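Local structure of CDA peptide synthetase I (Streptomyces coelicolor, 5DU9) at residues 42-47 with 175-180; 123-128 with 137-142; 215-220 with 348-353; 257-262 with 434-439. The protein is a peptide synthetase, represented here by its condensation domain, a two-part alpha/beta fold. The protein carries 1 engineered substitution. All coordinates share one frame; numbering follows the deposited sequence.

Overall arrangement
The contacts fall into two regions of one condensation domain. Interactions 1 and 2 hold helices to the six-stranded sheet region; their centres are about 21 Å apart and they touch, His46 and Leu44 meeting Leu142. Both segments of interaction 2 occur in the chain between those of interaction 1. Interactions 3 and 4 come later, alternate along the sequence and join helices of the other region, 208-220 to 347-354 and 250-263 to the end of 418-437; their centres are about 34 Å apart. The centres of interactions 1 and 3 are about 47 Å apart, on opposite sides of the chain's centre. Segment 348-353 also holds Glu348, which lines the pocket of (2S)-2-amino-N-butyl-propanamide.

Interaction 1 (42-47 with 175-180); sequences GPLDHA and EVYRAL
Tyr177 points its phenol from helix 163-182 at the backbone just ahead of helix 46-58, where Leu44 and Asp45 receive it. Its CG stands anti to the backbone N (chi1 179°), which sends the ring straight out from the helix and carries the hydroxyl to the backbone of residues 43-45. There the amide of Asp45 donates a hydrogen bond from N to Tyr177 OH, 2.8 Å long and almost perfectly straight at 177°. A water lying at the ring edge, in its plane, is 3.0 Å from Tyr177 OH and donates to Pro43 O at 2.9 Å, tying the same oxygen to a second point of the backbone. Two polar links thus fix where the phenol ends. Leu44 CA also lies near the hydroxyl, 3.5 Å from Tyr177 OH.

Leu44 adds the apolar share. Its CD2 methyl comes to 3.7 Å from Tyr177 CE2, obliquely to the ring. Of the Asp45 side chain, the methylene is the part that approaches, CB being 3.7 Å from Tyr177 OH. The Asp45 carboxylate leads away from the tyrosine and is engaged by its own helix, OD1 accepting from Val48 N.

Around this point Val176 packs on Ala52, Leu55 and Thr56, and Leu180 on Val48, so helix 163-182 runs against helix 46-58. Asp45 occupies a classic helix N-cap: its side chain caps helix 46-58 while its own amide is held by a tyrosine from the helix packed alongside.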
loop_
_atom_site.group_PDB
_atom_site.type_symbol
_atom_site.label_atom_id
_atom_site.label_comp_id
_atom_site.label_asym_id
_atom_site.label_seq_id
_atom_site.Cartn_x
_atom_site.Cartn_y
_atom_site.Cartn_z
ATOM N N GLY A 42 -2.734 -19.027 15.795
ATOM C CA GLY A 42 -3.020 -19.543 17.124
ATOM C C GLY A 42 -3.906 -18.610 17.926
ATOM O O GLY A 42 -4.106 -17.459 17.537
ATOM N N PRO A 43 -4.433 -19.101 19.059
ATOM C CA PRO A 43 -5.400 -18.339 19.855
ATOM C C PRO A 43 -4.827 -17.079 20.502
ATOM O O PRO A 43 -3.699 -17.081 20.998
ATOM C CB PRO A 43 -5.842 -19.343 20.929
ATOM C CG PRO A 43 -4.741 -20.333 21.011
ATOM C CD PRO A 43 -4.172 -20.434 19.631
ATOM N N LEU A 44 -5.622 -16.012 20.476
ATOM C CA LEU A 44 -5.310 -14.774 21.181
ATOM C C LEU A 44 -6.399 -14.468 22.206
ATOM O O LEU A 44 -7.554 -14.861 22.036
ATOM C CB LEU A 44 -5.178 -13.608 20.201
ATOM C CG LEU A 44 -4.057 -13.694 19.165
ATOM C CD1 LEU A 44 -4.123 -12.496 18.239
ATOM C CD2 LEU A 44 -2.691 -13.775 19.830
ATOM N N ASP A 45 -6.020 -13.766 23.268
ATOM C CA ASP A 45 -6.963 -13.336 24.295
ATOM C C ASP A 45 -7.537 -11.981 23.899
ATOM O O ASP A 45 -6.823 -10.980 23.894
ATOM C CB ASP A 45 -6.267 -13.264 25.659
ATOM C CG ASP A 45 -7.231 -13.000 26.805
ATOM O OD1 ASP A 45 -8.084 -12.093 26.687
ATOM O OD2 ASP A 45 -7.130 -13.699 27.835
ATOM N N HIS A 46 -8.825 -11.948 23.565
ATOM C CA HIS A 46 -9.442 -10.720 23.068
ATOM C C HIS A 46 -9.445 -9.607 24.111
ATOM O O HIS A 46 -9.244 -8.438 23.780
ATOM C CB HIS A 46 -10.876 -10.978 22.609
ATOM C CG HIS A 46 -11.635 -9.723 22.305
ATOM N ND1 HIS A 46 -12.714 -9.308 23.054
ATOM C CD2 HIS A 46 -11.455 -8.783 21.349
ATOM C CE1 HIS A 46 -13.175 -8.171 22.564
ATOM N NE2 HIS A 46 -12.431 -7.832 21.527
ATOM N N ALA A 47 -9.689 -9.970 25.364
ATOM C CA ALA A 47 -9.701 -8.991 26.443
ATOM C C ALA A 47 -8.343 -8.306 26.559
ATOM O O ALA A 47 -8.262 -7.088 26.706
ATOM C CB ALA A 47 -10.073 -9.651 27.756
ATOM N N GLU A 175 3.888 -6.203 20.330
ATOM C CA GLU A 175 4.826 -5.920 21.410
ATOM C C GLU A 175 4.097 -5.659 22.724
ATOM O O GLU A 175 4.474 -6.193 23.769
ATOM C CB GLU A 175 5.701 -4.717 21.051
ATOM C CG GLU A 175 6.804 -4.431 22.056
ATOM C CD GLU A 175 7.675 -3.265 21.640
ATOM O OE1 GLU A 175 7.120 -2.235 21.201
ATOM O OE2 GLU A 175 8.914 -3.379 21.745
ATOM N N VAL A 176 3.055 -4.836 22.668
ATOM C CA VAL A 176 2.268 -4.523 23.858
ATOM C C VAL A 176 1.525 -5.763 24.352
ATOM O O VAL A 176 1.475 -6.024 25.552
ATOM C CB VAL A 176 1.260 -3.385 23.583
ATOM C CG1 VAL A 176 0.399 -3.106 24.810
ATOM C CG2 VAL A 176 1.995 -2.115 23.165
ATOM N N TYR A 177 0.955 -6.525 23.422
ATOM C CA TYR A 177 0.214 -7.738 23.767
ATOM C C TYR A 177 1.094 -8.746 24.505
ATOM O O TYR A 177 0.666 -9.354 25.493
ATOM C CB TYR A 177 -0.372 -8.385 22.509
ATOM C CG TYR A 177 -1.138 -9.665 22.778
ATOM C CD1 TYR A 177 -2.453 -9.628 23.227
ATOM C CD2 TYR A 177 -0.548 -10.906 22.581
ATOM C CE1 TYR A 177 -3.160 -10.795 23.475
ATOM C CE2 TYR A 177 -1.248 -12.080 22.824
ATOM C CZ TYR A 177 -2.552 -12.016 23.273
ATOM O OH TYR A 177 -3.256 -13.174 23.516
ATOM N N ARG A 178 2.321 -8.925 24.029
ATOM C CA ARG A 178 3.241 -9.867 24.662
ATOM C C ARG A 178 3.539 -9.452 26.097
ATOM O O ARG A 178 3.591 -10.291 26.996
ATOM C CB ARG A 178 4.548 -9.979 23.870
ATOM C CG ARG A 178 4.409 -10.675 22.522
ATOM C CD ARG A 178 5.766 -11.051 21.941
ATOM N NE ARG A 178 6.708 -9.932 21.927
ATOM C CZ ARG A 178 6.841 -9.060 20.930
ATOM N NH1 ARG A 178 6.084 -9.150 19.840
ATOM N NH2 ARG A 178 7.736 -8.086 21.022
ATOM N N ALA A 179 3.724 -8.153 26.307
ATOM C CA ALA A 179 4.027 -7.623 27.631
ATOM C C ALA A 179 2.857 -7.834 28.591
ATOM O O ALA A 179 3.050 -8.268 29.727
ATOM C CB ALA A 179 4.379 -6.144 27.543
ATOM N N LEU A 180 1.649 -7.520 28.135
ATOM C CA LEU A 180 0.459 -7.702 28.959
ATOM C C LEU A 180 0.257 -9.181 29.282
ATOM O O LEU A 180 -0.219 -9.531 30.363
ATOM C CB LEU A 180 -0.782 -7.137 28.259
ATOM C CG LEU A 180 -0.830 -5.621 28.032
ATOM C CD1 LEU A 180 -2.130 -5.218 27.346
ATOM C CD2 LEU A 180 -0.667 -4.854 29.338
HETATM O O HOH W 1 -1.952 -15.761 22.844
#

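Interaction 2 (123-128 with 137-142); sequences DRDRAT and LSSHAL
A single hydrogen bond between side chains, from Ser139 on strand 138-146 to Asp125 near the end of helix 114-126, carries this contact. Ser139 OG donates to Asp125 OD1 over 2.8 Å. The hydroxyl does not lie in the carboxylate plane but comes in from above it, 35° out. Asp125 OD2 is the farther oxygen, 3.3 Å from Ser139 OG. Asp125 CG and Ser139 OG both stand anti to their backbone N (chi1 -177° and -180°), each side chain reaching out to meet the other.

Van der Waals contact adds little; Ser139 CB passes 3.4 Å from Asp125 OD2.

Charge enters through the second carboxylate oxygen. Asp125 OD2 forms a salt bridge with Arg33 NH2 and a hydrogen bond with Tyr153 OH, so three residues grip the group and hold its orientation. The arginine would be expected to favour the ionised carboxylate.

Within the segments, Thr128 N bonds to Asp125 O at 2.9 Å where the helix runs out. Along the other face of the strand, Ser138 OG and His140 NE2 share a hydrogen bond of 2.8 Å, pointing away from Asp125.

The contact lies in the beta-alpha-beta unit of strand 103-107, helix 114-126 and strand 138-146. Strand 138-146 sits between strands 103-107 and 149-157, with Ser139 turned to helix 114-126 while His140 and Leu142, on its other face, pack on helix 46-58.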
loop_
_atom_site.group_PDB
_atom_site.type_symbol
_atom_site.label_atom_id
_atom_site.label_comp_id
_atom_site.label_asym_id
_atom_site.label_seq_id
_atom_site.Cartn_x
_atom_site.Cartn_y
_atom_site.Cartn_z
ATOM N N ASP A 123 -15.169 -6.236 3.818
ATOM C CA ASP A 123 -15.619 -5.511 2.634
ATOM C C ASP A 123 -16.718 -4.509 2.983
ATOM O O ASP A 123 -16.735 -3.388 2.478
ATOM C CB ASP A 123 -16.128 -6.481 1.568
ATOM C CG ASP A 123 -15.017 -7.294 0.935
ATOM O OD1 ASP A 123 -13.847 -6.867 1.009
ATOM O OD2 ASP A 123 -15.320 -8.355 0.354
ATOM N N ARG A 124 -17.635 -4.918 3.849
ATOM C CA ARG A 124 -18.721 -4.042 4.261
ATOM C C ARG A 124 -18.201 -2.915 5.156
ATOM O O ARG A 124 -18.695 -1.793 5.103
ATOM C CB ARG A 124 -19.807 -4.850 4.969
ATOM C CG ARG A 124 -20.531 -5.804 4.031
ATOM C CD ARG A 124 -21.424 -6.781 4.774
ATOM N NE ARG A 124 -22.601 -6.129 5.339
ATOM C CZ ARG A 124 -23.737 -5.920 4.679
ATOM N NH1 ARG A 124 -23.865 -6.302 3.414
ATOM N NH2 ARG A 124 -24.753 -5.320 5.285
ATOM N N ASP A 125 -17.193 -3.208 5.967
ATOM C CA ASP A 125 -16.590 -2.172 6.795
ATOM C C ASP A 125 -15.885 -1.143 5.918
ATOM O O ASP A 125 -16.024 0.064 6.125
ATOM C CB ASP A 125 -15.601 -2.771 7.795
ATOM C CG ASP A 125 -15.009 -1.722 8.719
ATOM O OD1 ASP A 125 -15.635 -1.427 9.758
ATOM O OD2 ASP A 125 -13.933 -1.179 8.392
ATOM N N ARG A 126 -15.138 -1.635 4.935
ATOM C CA ARG A 126 -14.370 -0.778 4.036
ATOM C C ARG A 126 -15.280 0.154 3.240
ATOM O O ARG A 126 -14.843 1.202 2.767
ATOM C CB ARG A 126 -13.519 -1.646 3.095
ATOM C CG ARG A 126 -13.112 -0.990 1.780
ATOM C CD ARG A 126 -12.022 -1.793 1.064
ATOM N NE ARG A 126 -12.536 -2.959 0.337
ATOM C CZ ARG A 126 -12.547 -3.093 -0.991
ATOM N NH1 ARG A 126 -12.071 -2.141 -1.788
ATOM N NH2 ARG A 126 -13.037 -4.200 -1.535
ATOM N N ALA A 127 -16.546 -0.225 3.115
ATOM C CA ALA A 127 -17.530 0.573 2.388
ATOM C C ALA A 127 -18.166 1.650 3.271
ATOM O O ALA A 127 -18.989 2.438 2.801
ATOM C CB ALA A 127 -18.607 -0.332 1.810
ATOM N N THR A 128 -17.786 1.677 4.545
ATOM C CA THR A 128 -18.369 2.608 5.506
ATOM C C THR A 128 -17.575 3.915 5.556
ATOM O O THR A 128 -16.390 3.903 5.890
ATOM C CB THR A 128 -18.416 1.992 6.920
ATOM O OG1 THR A 128 -19.146 0.759 6.886
ATOM C CG2 THR A 128 -19.085 2.942 7.905
ATOM N N LEU A 137 -9.574 7.466 13.061
ATOM C CA LEU A 137 -10.033 7.120 11.725
ATOM C C LEU A 137 -9.601 5.710 11.355
ATOM O O LEU A 137 -8.925 5.483 10.351
ATOM C CB LEU A 137 -9.511 8.142 10.721
ATOM C CG LEU A 137 -10.158 9.512 10.944
ATOM C CD1 LEU A 137 -9.302 10.637 10.394
ATOM C CD2 LEU A 137 -11.546 9.550 10.322
ATOM N N SER A 138 -9.999 4.759 12.188
ATOM C CA SER A 138 -9.695 3.365 11.927
ATOM C C SER A 138 -10.781 2.464 12.488
ATOM O O SER A 138 -11.645 2.901 13.257
ATOM C CB SER A 138 -8.329 2.990 12.508
ATOM O OG SER A 138 -8.315 3.103 13.920
ATOM N N SER A 139 -10.723 1.202 12.080
ATOM C CA SER A 139 -11.698 0.196 12.460
ATOM C C SER A 139 -10.944 -1.104 12.708
ATOM O O SER A 139 -10.143 -1.520 11.874
ATOM C CB SER A 139 -12.750 0.028 11.362
ATOM O OG SER A 139 -13.721 -0.941 11.709
ATOM N N HIS A 140 -11.197 -1.729 13.855
ATOM C CA HIS A 140 -10.430 -2.894 14.284
ATOM C C HIS A 140 -11.343 -4.052 14.643
ATOM O O HIS A 140 -12.311 -3.885 15.385
ATOM C CB HIS A 140 -9.555 -2.541 15.486
ATOM C CG HIS A 140 -8.640 -1.383 15.247
ATOM N ND1 HIS A 140 -7.279 -1.532 15.083
ATOM C CD2 HIS A 140 -8.889 -0.056 15.140
ATOM C CE1 HIS A 140 -6.730 -0.346 14.890
ATOM N NE2 HIS A 140 -7.685 0.565 14.917
ATOM N N ALA A 141 -11.027 -5.228 14.114
ATOM C CA ALA A 141 -11.779 -6.429 14.453
ATOM C C ALA A 141 -10.871 -7.643 14.553
ATOM O O ALA A 141 -9.983 -7.840 13.724
ATOM C CB ALA A 141 -12.872 -6.678 13.425
ATOM N N LEU A 142 -11.104 -8.442 15.589
ATOM C CA LEU A 142 -10.460 -9.736 15.741
ATOM C C LEU A 142 -11.480 -10.813 15.415
ATOM O O LEU A 142 -12.519 -10.900 16.065
ATOM C CB LEU A 142 -9.922 -9.922 17.163
ATOM C CG LEU A 142 -9.261 -11.273 17.452
ATOM C CD1 LEU A 142 -7.941 -11.399 16.699
ATOM C CD2 LEU A 142 -9.056 -11.468 18.945
#

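Interaction 3 (215-220 with 348-353); sequences AYWTGL and EDLDRE
Helices 208-220 and 347-354 pack against each other here through Trp217 and Thr218 on one and Leu350 and Glu353 on the other. Their local axes pass 10.4 Å apart and cross at -53°, a separation that the Leu350 side chain spans. Leu350 carries its CG anti to the backbone N (chi1 175°), directing the fork of methyls at the other helix. CD1 rests 3.8 Å from Trp217 CB, and CD2 lies 4.1 Å from Trp217 CE3, obliquely to the indole, so the leucine grips the base of the tryptophan rather than its far end. Thr218 receives the same methyl, its CG2 lying 4.2 Å from Leu350 CD1.

The indole is held from other directions too. Tyr216 CE2 stands 3.7 Å above the centre of one face of the Trp217 ring system, and Trp217 NE1 bonds to His342 O. In this condensation domain the pair of helices also borders strand 311-318, whose Pro314 touches both Trp217 and Leu350. Glu348, on the same helix as Leu350 but turned away from Trp217, belongs to the pocket of (2S)-2-amino-N-butyl-propanamide.

Glu353 lies at the margin. The Thr218 CG2 methyl faces it, 3.6 Å from Glu353 OE2, while Thr218 OG1 bonds back to Arg214 O. Glu353 OE1 forms a salt bridge with Arg214 NE, linking the two helices beside the apolar patch.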
loop_
_atom_site.group_PDB
_atom_site.type_symbol
_atom_site.label_atom_id
_atom_site.label_comp_id
_atom_site.label_asym_id
_atom_site.label_seq_id
_atom_site.Cartn_x
_atom_site.Cartn_y
_atom_site.Cartn_z
ATOM N N ALA A 215 11.844 20.016 -13.033
ATOM C CA ALA A 215 12.373 20.015 -14.390
ATOM C C ALA A 215 12.594 18.593 -14.896
ATOM O O ALA A 215 12.298 18.282 -16.053
ATOM C CB ALA A 215 13.670 20.802 -14.448
ATOM N N TYR A 216 13.123 17.734 -14.031
ATOM C CA TYR A 216 13.366 16.342 -14.400
ATOM C C TYR A 216 12.080 15.652 -14.832
ATOM O O TYR A 216 12.021 15.034 -15.894
ATOM C CB TYR A 216 13.985 15.563 -13.237
ATOM C CG TYR A 216 14.046 14.070 -13.489
ATOM C CD1 TYR A 216 15.042 13.523 -14.286
ATOM C CD2 TYR A 216 13.104 13.210 -12.935
ATOM C CE1 TYR A 216 15.101 12.163 -14.523
ATOM C CE2 TYR A 216 13.156 11.844 -13.164
ATOM C CZ TYR A 216 14.156 11.328 -13.959
ATOM O OH TYR A 216 14.210 9.977 -14.191
ATOM N N TRP A 217 11.049 15.766 -14.006
ATOM C CA TRP A 217 9.816 15.027 -14.242
ATOM C C TRP A 217 9.015 15.585 -15.412
ATOM O O TRP A 217 8.473 14.826 -16.212
ATOM C CB TRP A 217 8.961 15.011 -12.976
ATOM C CG TRP A 217 9.475 14.038 -11.974
ATOM C CD1 TRP A 217 10.044 14.319 -10.764
ATOM C CD2 TRP A 217 9.494 12.615 -12.107
ATOM N NE1 TRP A 217 10.405 13.154 -10.132
ATOM C CE2 TRP A 217 10.077 12.093 -10.935
ATOM C CE3 TRP A 217 9.068 11.727 -13.100
ATOM C CZ2 TRP A 217 10.248 10.731 -10.732
ATOM C CZ3 TRP A 217 9.234 10.369 -12.889
ATOM C CH2 TRP A 217 9.822 9.888 -11.721
ATOM N N THR A 218 8.941 16.906 -15.524
ATOM C CA THR A 218 8.203 17.503 -16.630
ATOM C C THR A 218 8.904 17.197 -17.949
ATOM O O THR A 218 8.250 16.954 -18.963
ATOM C CB THR A 218 8.044 19.021 -16.465
ATOM O OG1 THR A 218 9.325 19.630 -16.262
ATOM C CG2 THR A 218 7.138 19.330 -15.286
ATOM N N GLY A 219 10.232 17.185 -17.924
ATOM C CA GLY A 219 11.016 16.892 -19.114
ATOM C C GLY A 219 10.749 15.508 -19.674
ATOM O O GLY A 219 10.727 15.320 -20.892
ATOM N N LEU A 220 10.540 14.540 -18.783
ATOM C CA LEU A 220 10.296 13.153 -19.178
ATOM C C LEU A 220 8.952 12.944 -19.869
ATOM O O LEU A 220 8.774 11.964 -20.594
ATOM C CB LEU A 220 10.353 12.227 -17.956
ATOM C CG LEU A 220 11.703 11.816 -17.359
ATOM C CD1 LEU A 220 11.467 10.752 -16.290
ATOM C CD2 LEU A 220 12.666 11.302 -18.418
ATOM N N GLU A 348 1.215 13.806 -7.559
ATOM C CA GLU A 348 0.016 14.595 -7.804
ATOM C C GLU A 348 0.377 16.002 -8.278
ATOM O O GLU A 348 -0.405 16.651 -8.971
ATOM C CB GLU A 348 -0.869 14.649 -6.550
ATOM C CG GLU A 348 -0.262 15.353 -5.338
ATOM C CD GLU A 348 0.590 14.454 -4.462
ATOM O OE1 GLU A 348 0.906 13.313 -4.862
ATOM O OE2 GLU A 348 0.947 14.904 -3.351
ATOM N N ASP A 349 1.566 16.474 -7.920
ATOM C CA ASP A 349 2.038 17.759 -8.427
ATOM C C ASP A 349 2.409 17.653 -9.904
ATOM O O ASP A 349 2.103 18.551 -10.695
ATOM C CB ASP A 349 3.238 18.261 -7.621
ATOM C CG ASP A 349 2.851 18.754 -6.240
ATOM O OD1 ASP A 349 1.639 18.864 -5.956
ATOM O OD2 ASP A 349 3.763 19.045 -5.440
ATOM N N LEU A 350 3.066 16.560 -10.278
ATOM C CA LEU A 350 3.426 16.341 -11.676
ATOM C C LEU A 350 2.167 16.312 -12.535
ATOM O O LEU A 350 2.111 16.947 -13.587
ATOM C CB LEU A 350 4.216 15.042 -11.842
ATOM C CG LEU A 350 4.562 14.621 -13.273
ATOM C CD1 LEU A 350 5.364 15.704 -13.986
ATOM C CD2 LEU A 350 5.323 13.302 -13.271
ATOM N N ASP A 351 1.154 15.588 -12.070
ATOM C CA ASP A 351 -0.111 15.497 -12.794
ATOM C C ASP A 351 -0.766 16.859 -12.963
ATOM O O ASP A 351 -1.311 17.162 -14.024
ATOM C CB ASP A 351 -1.073 14.551 -12.076
ATOM C CG ASP A 351 -0.680 13.098 -12.216
ATOM O OD1 ASP A 351 0.182 12.781 -13.066
ATOM O OD2 ASP A 351 -1.245 12.268 -11.476
ATOM N N ARG A 352 -0.714 17.682 -11.921
ATOM C CA ARG A 352 -1.337 19.002 -11.972
ATOM C C ARG A 352 -0.657 19.901 -13.003
ATOM O O ARG A 352 -1.310 20.722 -13.646
ATOM C CB ARG A 352 -1.298 19.666 -10.594
ATOM N N GLU A 353 0.652 19.737 -13.165
ATOM C CA GLU A 353 1.408 20.562 -14.100
ATOM C C GLU A 353 1.209 20.110 -15.543
ATOM O O GLU A 353 1.080 20.937 -16.443
ATOM C CB GLU A 353 2.898 20.546 -13.762
ATOM C CG GLU A 353 3.730 21.412 -14.712
ATOM C CD GLU A 353 4.852 22.181 -14.032
ATOM O OE1 GLU A 353 4.832 22.334 -12.792
ATOM O OE2 GLU A 353 5.760 22.646 -14.751
#

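Interaction 4 (257-262 with 434-439); sequences GRAAEA and ELAADP
Backbone torsions, not side-chain ones, bring Ala259 together with Ala436 and Pro439. Helix 418-437 keeps helical angles up to Ala437, but at Asp438 the chain swings to an extended shape (phi -153°, psi 85°), and the next residue, Pro439, is turned back so that its ring points at helix 250-263. The turn is marked by a bond from Asp438 N to Leu435 O, and Asp438 OD1 accepts from Ala440 N.

Ala259 projects its methyl into the angle between these two partners. The methyl lies 3.9 Å from the Ala436 CB and 4.2 Å from the Pro439 CG. It also touches the backbone, Ala259 CB being 3.5 Å from Ala436 O. With such short side chains the backbones come near: the Ala259 CA and the Ala436 CA are 5.2 Å apart.

Ala436 and Pro439 also touch further residues of helix 250-263, Ala436 meeting Val255 and Leu256, and Pro439 meeting Thr263. Other helices join in: Val270 of helix 267-283 touches Ala259, and Ala326 of helix 325-341 packs on Pro439 and shares a backbone hydrogen bond with it.

The contact between the two segments is thus one of small apolar groups and a carbonyl oxygen, without charge pairs or directed bonds; its closeness follows from the shortness of alanine side chains, and the fit depends on shape.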
loop_
_atom_site.group_PDB
_atom_site.type_symbol
_atom_site.label_atom_id
_atom_site.label_comp_id
_atom_site.label_asym_id
_atom_site.label_seq_id
_atom_site.Cartn_x
_atom_site.Cartn_y
_atom_site.Cartn_z
ATOM N N GLY A 257 13.102 -15.404 -7.463
ATOM C CA GLY A 257 14.356 -15.269 -6.746
ATOM C C GLY A 257 15.544 -15.689 -7.591
ATOM O O GLY A 257 16.602 -15.073 -7.526
ATOM N N ARG A 258 15.370 -16.739 -8.387
ATOM C CA ARG A 258 16.441 -17.210 -9.254
ATOM C C ARG A 258 16.710 -16.202 -10.365
ATOM O O ARG A 258 17.864 -15.985 -10.749
ATOM C CB ARG A 258 16.101 -18.585 -9.834
ATOM C CG ARG A 258 16.098 -19.690 -8.788
ATOM C CD ARG A 258 16.137 -21.076 -9.416
ATOM N NE ARG A 258 14.954 -21.371 -10.221
ATOM C CZ ARG A 258 13.818 -21.875 -9.742
ATOM N NH1 ARG A 258 13.682 -22.125 -8.444
ATOM N NH2 ARG A 258 12.806 -22.119 -10.564
ATOM N N ALA A 259 15.655 -15.568 -10.873
ATOM C CA ALA A 259 15.837 -14.538 -11.893
ATOM C C ALA A 259 16.557 -13.334 -11.300
ATOM O O ALA A 259 17.393 -12.721 -11.950
ATOM C CB ALA A 259 14.497 -14.118 -12.480
ATOM N N ALA A 260 16.217 -13.002 -10.060
ATOM C CA ALA A 260 16.872 -11.918 -9.349
ATOM C C ALA A 260 18.364 -12.203 -9.183
ATOM O O ALA A 260 19.199 -11.348 -9.466
ATOM C CB ALA A 260 16.206 -11.710 -7.992
ATOM N N GLU A 261 18.700 -13.413 -8.744
ATOM C CA GLU A 261 20.104 -13.794 -8.582
ATOM C C GLU A 261 20.865 -13.682 -9.897
ATOM O O GLU A 261 21.999 -13.201 -9.935
ATOM C CB GLU A 261 20.221 -15.223 -8.042
ATOM C CG GLU A 261 21.640 -15.624 -7.617
ATOM C CD GLU A 261 22.536 -16.069 -8.765
ATOM O OE1 GLU A 261 22.020 -16.491 -9.822
ATOM O OE2 GLU A 261 23.778 -16.012 -8.607
ATOM N N ALA A 262 20.233 -14.139 -10.973
ATOM C CA ALA A 262 20.889 -14.245 -12.266
ATOM C C ALA A 262 21.108 -12.877 -12.903
ATOM O O ALA A 262 22.154 -12.622 -13.500
ATOM C CB ALA A 262 20.077 -15.131 -13.191
ATOM N N GLU A 434 7.126 -17.530 -16.731
ATOM C CA GLU A 434 7.824 -17.964 -17.936
ATOM C C GLU A 434 9.028 -17.066 -18.232
ATOM O O GLU A 434 10.103 -17.547 -18.596
ATOM C CB GLU A 434 6.867 -17.968 -19.130
ATOM C CG GLU A 434 7.448 -18.567 -20.403
ATOM C CD GLU A 434 7.616 -20.075 -20.325
ATOM O OE1 GLU A 434 6.908 -20.718 -19.521
ATOM O OE2 GLU A 434 8.462 -20.616 -21.068
ATOM N N LEU A 435 8.843 -15.760 -18.079
ATOM C CA LEU A 435 9.927 -14.805 -18.271
ATOM C C LEU A 435 11.048 -15.055 -17.271
ATOM O O LEU A 435 12.224 -15.112 -17.634
ATOM C CB LEU A 435 9.417 -13.370 -18.121
ATOM C CG LEU A 435 8.478 -12.864 -19.215
ATOM C CD1 LEU A 435 7.845 -11.548 -18.792
ATOM C CD2 LEU A 435 9.222 -12.704 -20.530
ATOM N N ALA A 436 10.672 -15.196 -16.007
ATOM C CA ALA A 436 11.646 -15.360 -14.932
ATOM C C ALA A 436 12.453 -16.648 -15.093
ATOM O O ALA A 436 13.618 -16.713 -14.693
ATOM C CB ALA A 436 10.945 -15.341 -13.585
ATOM N N ALA A 437 11.841 -17.665 -15.690
ATOM C CA ALA A 437 12.493 -18.965 -15.849
ATOM C C ALA A 437 13.654 -18.916 -16.839
ATOM O O ALA A 437 14.544 -19.765 -16.796
ATOM C CB ALA A 437 11.477 -20.008 -16.288
ATOM N N ASP A 438 13.640 -17.933 -17.733
ATOM C CA ASP A 438 14.736 -17.748 -18.683
ATOM C C ASP A 438 14.844 -16.286 -19.107
ATOM O O ASP A 438 14.297 -15.893 -20.135
ATOM C CB ASP A 438 14.542 -18.633 -19.913
ATOM C CG ASP A 438 15.682 -18.509 -20.902
ATOM O OD1 ASP A 438 16.723 -17.920 -20.540
ATOM O OD2 ASP A 438 15.540 -19.003 -22.039
ATOM N N PRO A 439 15.553 -15.473 -18.313
ATOM C CA PRO A 439 15.668 -14.045 -18.618
ATOM C C PRO A 439 16.381 -13.744 -19.938
ATOM O O PRO A 439 16.239 -12.636 -20.448
ATOM C CB PRO A 439 16.464 -13.504 -17.426
ATOM C CG PRO A 439 16.150 -14.460 -16.314
ATOM C CD PRO A 439 16.110 -15.793 -16.987
#